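Local coordinates for protein paenibacillus xanthan lyase (PDB 6F2P) that probably cleaves the bacterial polysaccharide xanthan by beta-elimination, as a lyase of polysaccharide lyase family 8, at residues A507-N518 and R597-M608; A531-S539 and K570-G578. All blocks are in the same frame, centred on the assembly; numbering follows the deposited sequence.

Interaction 1. Residues A507-N518 and R597-M608; sequences ATETIVENRKLN and RNFMTLWFDHGM
Leu602 faces both Val512 and Glu513 across an antiparallel strand pair, a classic beta bulge. Leu602 O accepts from Val512 N (2.8 Å) and Glu513 N (3.0 Å), and both donors come from the same face of the carbonyl plane.

Among the side-chain polar contacts, Thr510 OG1 meets His606 NE2 at 2.9 Å, at the edge of the imidazole and in its plane. Either atom could donate; Thr510 OG1 also bonds Thr439. Glu509 and Trp603 lie side by side and point the same way, with carboxylate and indole planes 50° apart. Glu509 CG is anti to the carbonyl carbon (chi1 -58°) and the chain is extended beyond it, which brings OE1 near the indole nitrogen. A water donates to Glu509 OE1 (2.7 Å) and Asp605 OD2 and accepts from Trp603 NE1. Glu509 OE1 also forms a salt bridge with Arg434. An alanine here would probably leave Arg434 without this charged mate and the water without one of its acceptors.

Asn598 ND2 bonds Asn518 O at 3.1 Å, almost straight (171°). Asp605 OD1 accepts from Gly607 N in an Asx turn.

The apolar contacts lie on both sheet faces. Lys516 CG sits over one face of the Phe599 ring, 4.2 Å from its centroid. Ile511 CD1 touches Trp603 CB, and Val512 CG2 touches Phe604 CE2.

The pair lies inside the five-stranded antiparallel sheet of the super-sandwich domain. Strand 439-441 flanks 508-516, and strand 566-578 flanks 595-607. Helix 426-429 covers Lys516 and Phe599. Strand 613-621, of the neighbouring nine-stranded sheet, packs on Thr510, Val512 and Phe604.

Interaction 2. Residues A531-S539 and K570-G578; sequences AKPGSLGWS and KGLREARSG
A G1 beta bulge places Gly537 and Trp538 opposite Arg573, at the end of the loop that leads into strand 539-543. Gly537 N donates to Arg573 O at 2.7 Å, nearly along the carbonyl axis. Arg573 N donates to Trp538 O at 2.8 Å. The bulge shares Gly537 and Trp538 with a type II turn that runs from Ser535 to Trp538. Gly537 takes the third position of that turn with a positive phi of 107°, where a beta-carbon would press on the preceding carbonyl oxygen.

Trp538 meets strand 570-578 with the CE3, CZ3 and CH2 side of its six-membered ring. Its CG is anti to the backbone N (chi1 178°), which turns that side to the strand, with Arg573 N at the ring edge. Trp538 CZ3 comes to 3.6 Å from Gly571 C, and Trp538 CE3 packs on Arg573 CB. A beta-carbon on Gly571 would collide with Trp538 CH2, so this glycine makes room for the ring.

The bulge starts a strand pairing at the edge of the five-stranded sheet of the super-sandwich domain of this lyase family. Ser539 and Leu572 form a non-hydrogen-bonded antiparallel pair there, and Ser539 CB meets Leu572 CD1 at 3.9 Å.

Arg573 extends toward the loop and bends at chi3 (-58°), which sets its guanidinium against Gly534. Gly534 CA lies over the centre of one guanidinium face, 3.8 Å from Arg573 CZ. A water lies at the guanidinium edge, in its plane. It accepts from Arg573 NH2 at 3.0 Å and donates to Pro533 O at 2.7 Å. The same water lies above one face of the Trp538 ring, toward the rim. Arg573 NH1 bonds Asn523 O and Gly521 O. Leu536 CD2 packs on the backbone of Glu574 and Ala575.

From the N terminus the chain first runs through 507-518, then 531-539, 570-578 and 597-608. Interaction 1 closes the long outer loop, and interaction 2 closes a shorter one wholly within it, so the two nest and do not cross. Both belong to the same five-stranded antiparallel sheet. Interaction 1 pairs strands 508-516 and 595-607, and interaction 2 brings the turn before edge strand 539-543 onto strand 566-578. Strands 566-578 and 595-607 are consecutive in the chain and adjacent in the sheet. Probable hydrogen bonds join the two contacts there, from Thr601 N to Leu572 O and from Arg576 N to Arg597 O.

Interaction 1. Residues A507-N518 and R597-M608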
loop_
_atom_site.group_PDB
_atom_site.type_symbol
_atom_site.label_atom_id
_atom_site.label_comp_id
_atom_site.label_asym_id
_atom_site.label_seq_id
_atom_site.Cartn_x
_atom_site.Cartn_y
_atom_site.Cartn_z
ATOM N N ALA A 507 -22.046 21.719 -6.181
ATOM C CA ALA A 507 -22.379 20.514 -6.932
ATOM C C ALA A 507 -21.193 19.547 -6.975
ATOM O O ALA A 507 -20.073 19.928 -7.324
ATOM C CB ALA A 507 -22.811 20.874 -8.336
ATOM N N THR A 508 -21.452 18.298 -6.614
ATOM C CA THR A 508 -20.405 17.296 -6.518
ATOM C C THR A 508 -20.418 16.388 -7.753
ATOM O O THR A 508 -21.477 15.978 -8.227
ATOM C CB THR A 508 -20.560 16.496 -5.215
ATOM O OG1 THR A 508 -20.522 17.406 -4.107
ATOM C CG2 THR A 508 -19.447 15.464 -5.054
ATOM N N GLU A 509 -19.239 16.091 -8.288
ATOM C CA GLU A 509 -19.151 15.353 -9.545
ATOM C C GLU A 509 -18.213 14.155 -9.459
ATOM O O GLU A 509 -17.237 14.162 -8.706
ATOM C CB GLU A 509 -18.670 16.274 -10.668
ATOM C CG GLU A 509 -19.545 17.486 -10.912
ATOM C CD GLU A 509 -19.007 18.392 -12.004
ATOM O OE1 GLU A 509 -19.808 19.159 -12.586
ATOM O OE2 GLU A 509 -17.790 18.340 -12.283
ATOM N N THR A 510 -18.519 13.125 -10.239
ATOM C CA THR A 510 -17.608 11.999 -10.413
ATOM C C THR A 510 -17.334 11.826 -11.898
ATOM O O THR A 510 -18.264 11.646 -12.687
ATOM C CB THR A 510 -18.189 10.701 -9.840
ATOM O OG1 THR A 510 -18.113 10.742 -8.407
ATOM C CG2 THR A 510 -17.417 9.481 -10.367
ATOM N N ILE A 511 -16.061 11.892 -12.282
ATOM C CA ILE A 511 -15.725 11.908 -13.698
ATOM C C ILE A 511 -15.516 10.509 -14.242
ATOM O O ILE A 511 -14.611 9.796 -13.806
ATOM C CB ILE A 511 -14.465 12.747 -13.985
ATOM C CG1 ILE A 511 -14.527 14.091 -13.245
ATOM C CG2 ILE A 511 -14.288 12.929 -15.483
ATOM C CD1 ILE A 511 -15.795 14.877 -13.486
ATOM N N VAL A 512 -16.356 10.112 -15.192
ATOM C CA VAL A 512 -16.206 8.797 -15.806
ATOM C C VAL A 512 -15.104 8.822 -16.856
ATOM O O VAL A 512 -14.277 7.907 -16.939
ATOM C CB VAL A 512 -17.514 8.302 -16.458
ATOM C CG1 VAL A 512 -17.243 7.096 -17.349
ATOM C CG2 VAL A 512 -18.531 7.951 -15.403
ATOM N N GLU A 513 -15.095 9.884 -17.651
ATOM C CA GLU A 513 -14.187 9.979 -18.781
ATOM C C GLU A 513 -13.823 11.435 -19.048
ATOM O O GLU A 513 -14.591 12.349 -18.734
ATOM C CB GLU A 513 -14.839 9.343 -20.010
ATOM C CG GLU A 513 -13.957 9.246 -21.232
ATOM C CD GLU A 513 -12.585 8.657 -20.937
ATOM O OE1 GLU A 513 -12.410 7.434 -21.114
ATOM O OE2 GLU A 513 -11.673 9.420 -20.549
ATOM N N ASN A 514 -12.628 11.647 -19.589
ATOM C CA ASN A 514 -12.255 12.934 -20.153
ATOM C C ASN A 514 -11.187 12.672 -21.196
ATOM O O ASN A 514 -10.012 12.899 -20.955
ATOM C CB ASN A 514 -11.756 13.906 -19.078
ATOM C CG ASN A 514 -11.807 15.353 -19.545
ATOM O OD1 ASN A 514 -11.903 15.618 -20.741
ATOM N ND2 ASN A 514 -11.754 16.291 -18.609
ATOM N N ARG A 515 -11.603 12.165 -22.353
ATOM C CA ARG A 515 -10.669 11.609 -23.323
ATOM C C ARG A 515 -10.300 12.612 -24.390
ATOM O O ARG A 515 -11.168 13.311 -24.907
ATOM C CB ARG A 515 -11.299 10.395 -24.008
ATOM C CG ARG A 515 -10.317 9.513 -24.767
ATOM C CD ARG A 515 -9.565 8.615 -23.800
ATOM N NE ARG A 515 -8.628 7.723 -24.477
ATOM C CZ ARG A 515 -7.725 6.986 -23.838
ATOM N NH1 ARG A 515 -7.650 7.048 -22.518
ATOM N NH2 ARG A 515 -6.895 6.200 -24.514
ATOM N N LYS A 516 -9.019 12.667 -24.743
ATOM C CA LYS A 516 -8.595 13.503 -25.857
ATOM C C LYS A 516 -8.932 12.816 -27.170
ATOM O O LYS A 516 -8.710 11.616 -27.321
ATOM C CB LYS A 516 -7.101 13.803 -25.795
ATOM C CG LYS A 516 -6.713 15.018 -26.612
ATOM C CD LYS A 516 -5.332 14.881 -27.180
ATOM C CE LYS A 516 -4.317 14.693 -26.092
ATOM N NZ LYS A 516 -3.044 14.213 -26.676
ATOM N N LEU A 517 -9.456 13.584 -28.119
ATOM C CA LEU A 517 -9.962 13.028 -29.369
ATOM C C LEU A 517 -9.006 13.274 -30.531
ATOM O O LEU A 517 -7.931 13.848 -30.346
ATOM C CB LEU A 517 -11.344 13.611 -29.672
ATOM C CG LEU A 517 -12.310 13.478 -28.490
ATOM C CD1 LEU A 517 -13.689 14.024 -28.820
ATOM C CD2 LEU A 517 -12.399 12.017 -28.062
ATOM N N ASN A 518 -9.393 12.834 -31.727
ATOM C CA ASN A 518 -8.610 13.128 -32.916
ATOM C C ASN A 518 -8.663 14.623 -33.234
ATOM O O ASN A 518 -9.335 15.386 -32.532
ATOM C CB ASN A 518 -9.047 12.272 -34.108
ATOM C CG ASN A 518 -10.504 12.475 -34.486
ATOM O OD1 ASN A 518 -11.075 13.558 -34.315
ATOM N ND2 ASN A 518 -11.112 11.426 -35.019
ATOM N N ARG A 597 -6.859 21.395 -28.169
ATOM C CA ARG A 597 -7.135 19.966 -28.279
ATOM C C ARG A 597 -8.604 19.658 -28.003
ATOM O O ARG A 597 -9.288 20.419 -27.307
ATOM C CB ARG A 597 -6.231 19.192 -27.327
ATOM C CG ARG A 597 -4.772 19.262 -27.705
ATOM C CD ARG A 597 -4.593 18.672 -29.085
ATOM N NE ARG A 597 -3.192 18.552 -29.460
ATOM C CZ ARG A 597 -2.550 19.412 -30.243
ATOM N NH1 ARG A 597 -3.191 20.466 -30.743
ATOM N NH2 ARG A 597 -1.266 19.212 -30.530
ATOM N N ASN A 598 -9.083 18.543 -28.549
ATOM C CA ASN A 598 -10.491 18.150 -28.418
ATOM C C ASN A 598 -10.715 17.057 -27.385
ATOM O O ASN A 598 -9.924 16.121 -27.284
ATOM C CB ASN A 598 -11.041 17.698 -29.767
ATOM C CG ASN A 598 -10.842 18.740 -30.850
ATOM O OD1 ASN A 598 -11.144 19.923 -30.652
ATOM N ND2 ASN A 598 -10.309 18.311 -31.998
ATOM N N PHE A 599 -11.799 17.178 -26.624
ATOM C CA PHE A 599 -12.063 16.251 -25.527
ATOM C C PHE A 599 -13.511 15.767 -25.465
ATOM O O PHE A 599 -14.447 16.519 -25.744
ATOM C CB PHE A 599 -11.705 16.891 -24.182
ATOM C CG PHE A 599 -10.234 17.084 -23.964
ATOM C CD1 PHE A 599 -9.586 18.216 -24.444
ATOM C CD2 PHE A 599 -9.497 16.145 -23.256
ATOM C CE1 PHE A 599 -8.219 18.399 -24.235
ATOM C CE2 PHE A 599 -8.132 16.320 -23.039
ATOM C CZ PHE A 599 -7.493 17.449 -23.532
ATOM N N MET A 600 -13.676 14.502 -25.085
ATOM C CA MET A 600 -14.978 13.944 -24.741
ATOM C C MET A 600 -15.031 13.708 -23.243
ATOM O O MET A 600 -14.299 12.877 -22.712
ATOM C CB MET A 600 -15.215 12.617 -25.461
ATOM C CG MET A 600 -16.458 11.883 -24.966
ATOM S SD MET A 600 -17.966 12.863 -25.203
ATOM C CE MET A 600 -18.031 12.893 -26.994
ATOM N N THR A 601 -15.901 14.439 -22.563
ATOM C CA THR A 601 -15.999 14.360 -21.114
ATOM C C THR A 601 -17.334 13.753 -20.681
ATOM O O THR A 601 -18.398 14.244 -21.067
ATOM C CB THR A 601 -15.866 15.759 -20.509
ATOM O OG1 THR A 601 -14.764 16.426 -21.123
ATOM C CG2 THR A 601 -15.625 15.682 -19.015
ATOM N N LEU A 602 -17.277 12.680 -19.893
ATOM C CA LEU A 602 -18.480 12.042 -19.363
ATOM C C LEU A 602 -18.415 12.061 -17.838
ATOM O O LEU A 602 -17.369 11.755 -17.266
ATOM C CB LEU A 602 -18.578 10.599 -19.861
ATOM C CG LEU A 602 -18.449 10.352 -21.370
ATOM C CD1 LEU A 602 -18.418 8.868 -21.677
ATOM C CD2 LEU A 602 -19.575 11.016 -22.138
ATOM N N TRP A 603 -19.513 12.422 -17.173
ATOM C CA TRP A 603 -19.504 12.436 -15.710
ATOM C C TRP A 603 -20.867 12.303 -15.016
ATOM O O TRP A 603 -21.916 12.352 -15.651
ATOM C CB TRP A 603 -18.754 13.663 -15.184
ATOM C CG TRP A 603 -19.474 14.984 -15.323
ATOM C CD1 TRP A 603 -20.106 15.678 -14.332
ATOM C CD2 TRP A 603 -19.601 15.780 -16.511
ATOM N NE1 TRP A 603 -20.628 16.848 -14.829
ATOM C CE2 TRP A 603 -20.331 16.933 -16.164
ATOM C CE3 TRP A 603 -19.170 15.629 -17.835
ATOM C CZ2 TRP A 603 -20.641 17.928 -17.093
ATOM C CZ3 TRP A 603 -19.487 16.615 -18.757
ATOM C CH2 TRP A 603 -20.211 17.751 -18.378
ATOM N N PHE A 604 -20.823 12.105 -13.702
ATOM C CA PHE A 604 -22.015 12.061 -12.872
ATOM C C PHE A 604 -22.129 13.346 -12.077
ATOM O O PHE A 604 -21.121 13.901 -11.616
ATOM C CB PHE A 604 -21.950 10.908 -11.866
ATOM C CG PHE A 604 -21.823 9.545 -12.489
ATOM C CD1 PHE A 604 -22.816 9.045 -13.316
ATOM C CD2 PHE A 604 -20.729 8.741 -12.206
ATOM C CE1 PHE A 604 -22.703 7.781 -13.872
ATOM C CE2 PHE A 604 -20.615 7.466 -12.757
ATOM C CZ PHE A 604 -21.600 6.990 -13.592
ATOM N N ASP A 605 -23.358 13.808 -11.888
ATOM C CA ASP A 605 -23.604 14.951 -11.029
ATOM C C ASP A 605 -24.419 14.499 -9.838
ATOM O O ASP A 605 -25.602 14.205 -9.971
ATOM C CB ASP A 605 -24.344 16.048 -11.797
ATOM C CG ASP A 605 -24.493 17.342 -10.992
ATOM O OD1 ASP A 605 -24.483 17.314 -9.730
ATOM O OD2 ASP A 605 -24.629 18.401 -11.636
ATOM N N HIS A 606 -23.781 14.463 -8.672
ATOM C CA HIS A 606 -24.443 14.069 -7.429
ATOM C C HIS A 606 -25.191 15.222 -6.776
ATOM O O HIS A 606 -25.765 15.060 -5.695
ATOM C CB HIS A 606 -23.425 13.507 -6.437
ATOM C CG HIS A 606 -22.525 12.468 -7.026
ATOM N ND1 HIS A 606 -22.928 11.169 -7.243
ATOM C CD2 HIS A 606 -21.242 12.541 -7.458
ATOM C CE1 HIS A 606 -21.932 10.484 -7.779
ATOM N NE2 HIS A 606 -20.899 11.297 -7.923
ATOM N N GLY A 607 -25.170 16.387 -7.422
ATOM C CA GLY A 607 -25.824 17.569 -6.891
ATOM C C GLY A 607 -25.087 18.234 -5.739
ATOM O O GLY A 607 -23.972 17.857 -5.385
ATOM N N MET A 608 -25.721 19.240 -5.151
ATOM C CA MET A 608 -25.138 19.954 -4.033
ATOM C C MET A 608 -25.371 19.209 -2.744
ATOM O O MET A 608 -26.353 18.480 -2.609
ATOM C CB MET A 608 -25.758 21.338 -3.908
ATOM C CG MET A 608 -24.993 22.418 -4.650
ATOM S SD MET A 608 -25.795 23.992 -4.386
ATOM C CE MET A 608 -26.077 23.894 -2.611
HETATM O O HOH W 1 -22.448 18.915 -13.141
HETATM O O HOH W 2 -7.425 17.109 -29.973
#

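Interaction 2. Residues A531-S539 and K570-G578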
loop_
_atom_site.group_PDB
_atom_site.type_symbol
_atom_site.label_atom_id
_atom_site.label_comp_id
_atom_site.label_asym_id
_atom_site.label_seq_id
_atom_site.Cartn_x
_atom_site.Cartn_y
_atom_site.Cartn_z
ATOM N N ALA A 531 -26.153 6.669 -32.318
ATOM C CA ALA A 531 -25.110 7.673 -32.549
ATOM C C ALA A 531 -25.533 9.072 -32.112
ATOM O O ALA A 531 -26.630 9.524 -32.427
ATOM C CB ALA A 531 -24.691 7.688 -34.025
ATOM N N LYS A 532 -24.660 9.757 -31.386
ATOM C CA LYS A 532 -24.893 11.148 -31.026
ATOM C C LYS A 532 -24.234 12.058 -32.063
ATOM O O LYS A 532 -23.392 11.605 -32.838
ATOM C CB LYS A 532 -24.308 11.429 -29.645
ATOM C CG LYS A 532 -25.035 10.756 -28.505
ATOM C CD LYS A 532 -26.393 11.381 -28.244
ATOM C CE LYS A 532 -26.986 10.840 -26.953
ATOM N NZ LYS A 532 -28.381 11.287 -26.728
ATOM N N PRO A 533 -24.625 13.341 -32.096
ATOM C CA PRO A 533 -23.951 14.318 -32.965
ATOM C C PRO A 533 -22.444 14.362 -32.702
ATOM O O PRO A 533 -22.044 14.389 -31.540
ATOM C CB PRO A 533 -24.588 15.645 -32.542
ATOM C CG PRO A 533 -25.928 15.276 -32.048
ATOM C CD PRO A 533 -25.791 13.926 -31.410
ATOM N N GLY A 534 -21.628 14.371 -33.752
ATOM C CA GLY A 534 -20.182 14.349 -33.589
ATOM C C GLY A 534 -19.509 15.712 -33.640
ATOM O O GLY A 534 -18.286 15.818 -33.730
ATOM N N SER A 535 -20.309 16.766 -33.569
ATOM C CA SER A 535 -19.793 18.114 -33.735
ATOM C C SER A 535 -19.364 18.736 -32.409
ATOM O O SER A 535 -19.994 18.510 -31.371
ATOM C CB SER A 535 -20.839 18.998 -34.420
ATOM O OG SER A 535 -22.005 19.112 -33.622
ATOM N N LEU A 536 -18.288 19.521 -32.463
ATOM C CA LEU A 536 -17.777 20.233 -31.296
ATOM C C LEU A 536 -18.827 21.193 -30.766
ATOM O O LEU A 536 -19.522 21.843 -31.535
ATOM C CB LEU A 536 -16.510 20.997 -31.660
ATOM C CG LEU A 536 -15.377 20.101 -32.143
ATOM C CD1 LEU A 536 -14.282 20.931 -32.773
ATOM C CD2 LEU A 536 -14.835 19.320 -30.970
ATOM N N GLY A 537 -18.937 21.276 -29.447
ATOM C CA GLY A 537 -19.951 22.093 -28.815
ATOM C C GLY A 537 -21.047 21.239 -28.215
ATOM O O GLY A 537 -21.780 21.697 -27.329
ATOM N N TRP A 538 -21.154 19.997 -28.695
ATOM C CA TRP A 538 -22.158 19.043 -28.208
ATOM C C TRP A 538 -22.159 18.872 -26.694
ATOM O O TRP A 538 -21.108 18.709 -26.070
ATOM C CB TRP A 538 -21.978 17.678 -28.853
ATOM C CG TRP A 538 -22.951 16.665 -28.332
ATOM C CD1 TRP A 538 -24.235 16.464 -28.758
ATOM C CD2 TRP A 538 -22.722 15.711 -27.291
ATOM N NE1 TRP A 538 -24.818 15.446 -28.040
ATOM C CE2 TRP A 538 -23.908 14.967 -27.137
ATOM C CE3 TRP A 538 -21.626 15.413 -26.476
ATOM C CZ2 TRP A 538 -24.027 13.945 -26.200
ATOM C CZ3 TRP A 538 -21.749 14.398 -25.547
ATOM C CH2 TRP A 538 -22.940 13.676 -25.416
ATOM N N SER A 539 -23.357 18.890 -26.118
ATOM C CA SER A 539 -23.524 18.868 -24.675
ATOM C C SER A 539 -24.944 18.441 -24.295
ATOM O O SER A 539 -25.929 19.037 -24.753
ATOM C CB SER A 539 -23.218 20.244 -24.098
ATOM O OG SER A 539 -23.359 20.249 -22.692
ATOM N N LYS A 570 -23.854 13.096 -17.773
ATOM C CA LYS A 570 -23.616 14.328 -18.532
ATOM C C LYS A 570 -22.468 14.152 -19.521
ATOM O O LYS A 570 -21.482 13.476 -19.229
ATOM C CB LYS A 570 -23.334 15.507 -17.593
ATOM C CG LYS A 570 -24.496 15.824 -16.670
ATOM C CD LYS A 570 -24.263 17.097 -15.891
ATOM C CE LYS A 570 -25.508 17.489 -15.112
ATOM N NZ LYS A 570 -25.379 18.842 -14.510
ATOM N N GLY A 571 -22.605 14.758 -20.695
ATOM C CA GLY A 571 -21.617 14.616 -21.747
ATOM C C GLY A 571 -21.254 15.948 -22.375
ATOM O O GLY A 571 -22.087 16.855 -22.460
ATOM N N LEU A 572 -20.004 16.069 -22.812
ATOM C CA LEU A 572 -19.528 17.296 -23.429
ATOM C C LEU A 572 -18.414 17.000 -24.423
ATOM O O LEU A 572 -17.375 16.451 -24.054
ATOM C CB LEU A 572 -19.025 18.264 -22.362
ATOM C CG LEU A 572 -18.346 19.541 -22.880
ATOM C CD1 LEU A 572 -19.295 20.378 -23.734
ATOM C CD2 LEU A 572 -17.807 20.381 -21.736
ATOM N N ARG A 573 -18.641 17.348 -25.686
ATOM C CA ARG A 573 -17.601 17.286 -26.705
ATOM C C ARG A 573 -17.179 18.718 -27.070
ATOM O O ARG A 573 -17.951 19.464 -27.663
ATOM C CB ARG A 573 -18.111 16.536 -27.934
ATOM C CG ARG A 573 -17.064 16.335 -29.001
ATOM C CD ARG A 573 -17.685 15.909 -30.307
ATOM N NE ARG A 573 -18.462 14.686 -30.164
ATOM C CZ ARG A 573 -18.029 13.481 -30.519
ATOM N NH1 ARG A 573 -16.815 13.341 -31.042
ATOM N NH2 ARG A 573 -18.813 12.418 -30.353
ATOM N N GLU A 574 -15.972 19.119 -26.688
ATOM C CA GLU A 574 -15.556 20.497 -26.916
ATOM C C GLU A 574 -14.092 20.588 -27.295
ATOM O O GLU A 574 -13.328 19.644 -27.074
ATOM C CB GLU A 574 -15.820 21.355 -25.678
ATOM C CG GLU A 574 -15.040 20.915 -24.463
ATOM C CD GLU A 574 -15.142 21.896 -23.323
ATOM O OE1 GLU A 574 -14.444 21.715 -22.304
ATOM O OE2 GLU A 574 -15.921 22.856 -23.448
ATOM N N ALA A 575 -13.719 21.726 -27.884
ATOM C CA ALA A 575 -12.320 22.054 -28.149
ATOM C C ALA A 575 -11.814 22.888 -26.987
ATOM O O ALA A 575 -12.519 23.770 -26.481
ATOM C CB ALA A 575 -12.178 22.822 -29.451
ATOM N N ARG A 576 -10.597 22.609 -26.544
ATOM C CA ARG A 576 -10.065 23.357 -25.418
ATOM C C ARG A 576 -8.723 23.983 -25.737
ATOM O O ARG A 576 -7.911 23.401 -26.460
ATOM C CB ARG A 576 -9.991 22.474 -24.179
ATOM C CG ARG A 576 -11.361 22.096 -23.666
ATOM C CD ARG A 576 -11.272 21.308 -22.394
ATOM N NE ARG A 576 -10.602 22.046 -21.329
ATOM C CZ ARG A 576 -11.237 22.788 -20.428
ATOM N NH1 ARG A 576 -12.559 22.898 -20.480
ATOM N NH2 ARG A 576 -10.549 23.416 -19.481
ATOM N N SER A 577 -8.513 25.191 -25.222
ATOM C CA SER A 577 -7.241 25.872 -25.407
ATOM C C SER A 577 -6.622 26.205 -24.071
ATOM O O SER A 577 -7.320 26.394 -23.068
ATOM C CB SER A 577 -7.392 27.135 -26.256
ATOM O OG SER A 577 -7.589 26.802 -27.618
ATOM N N GLY A 578 -5.301 26.253 -24.070
ATOM C CA GLY A 578 -4.549 26.612 -22.889
ATOM C C GLY A 578 -3.086 26.493 -23.234
ATOM O O GLY A 578 -2.730 26.034 -24.333
HETATM O O HOH W 3 -21.139 13.717 -29.058
#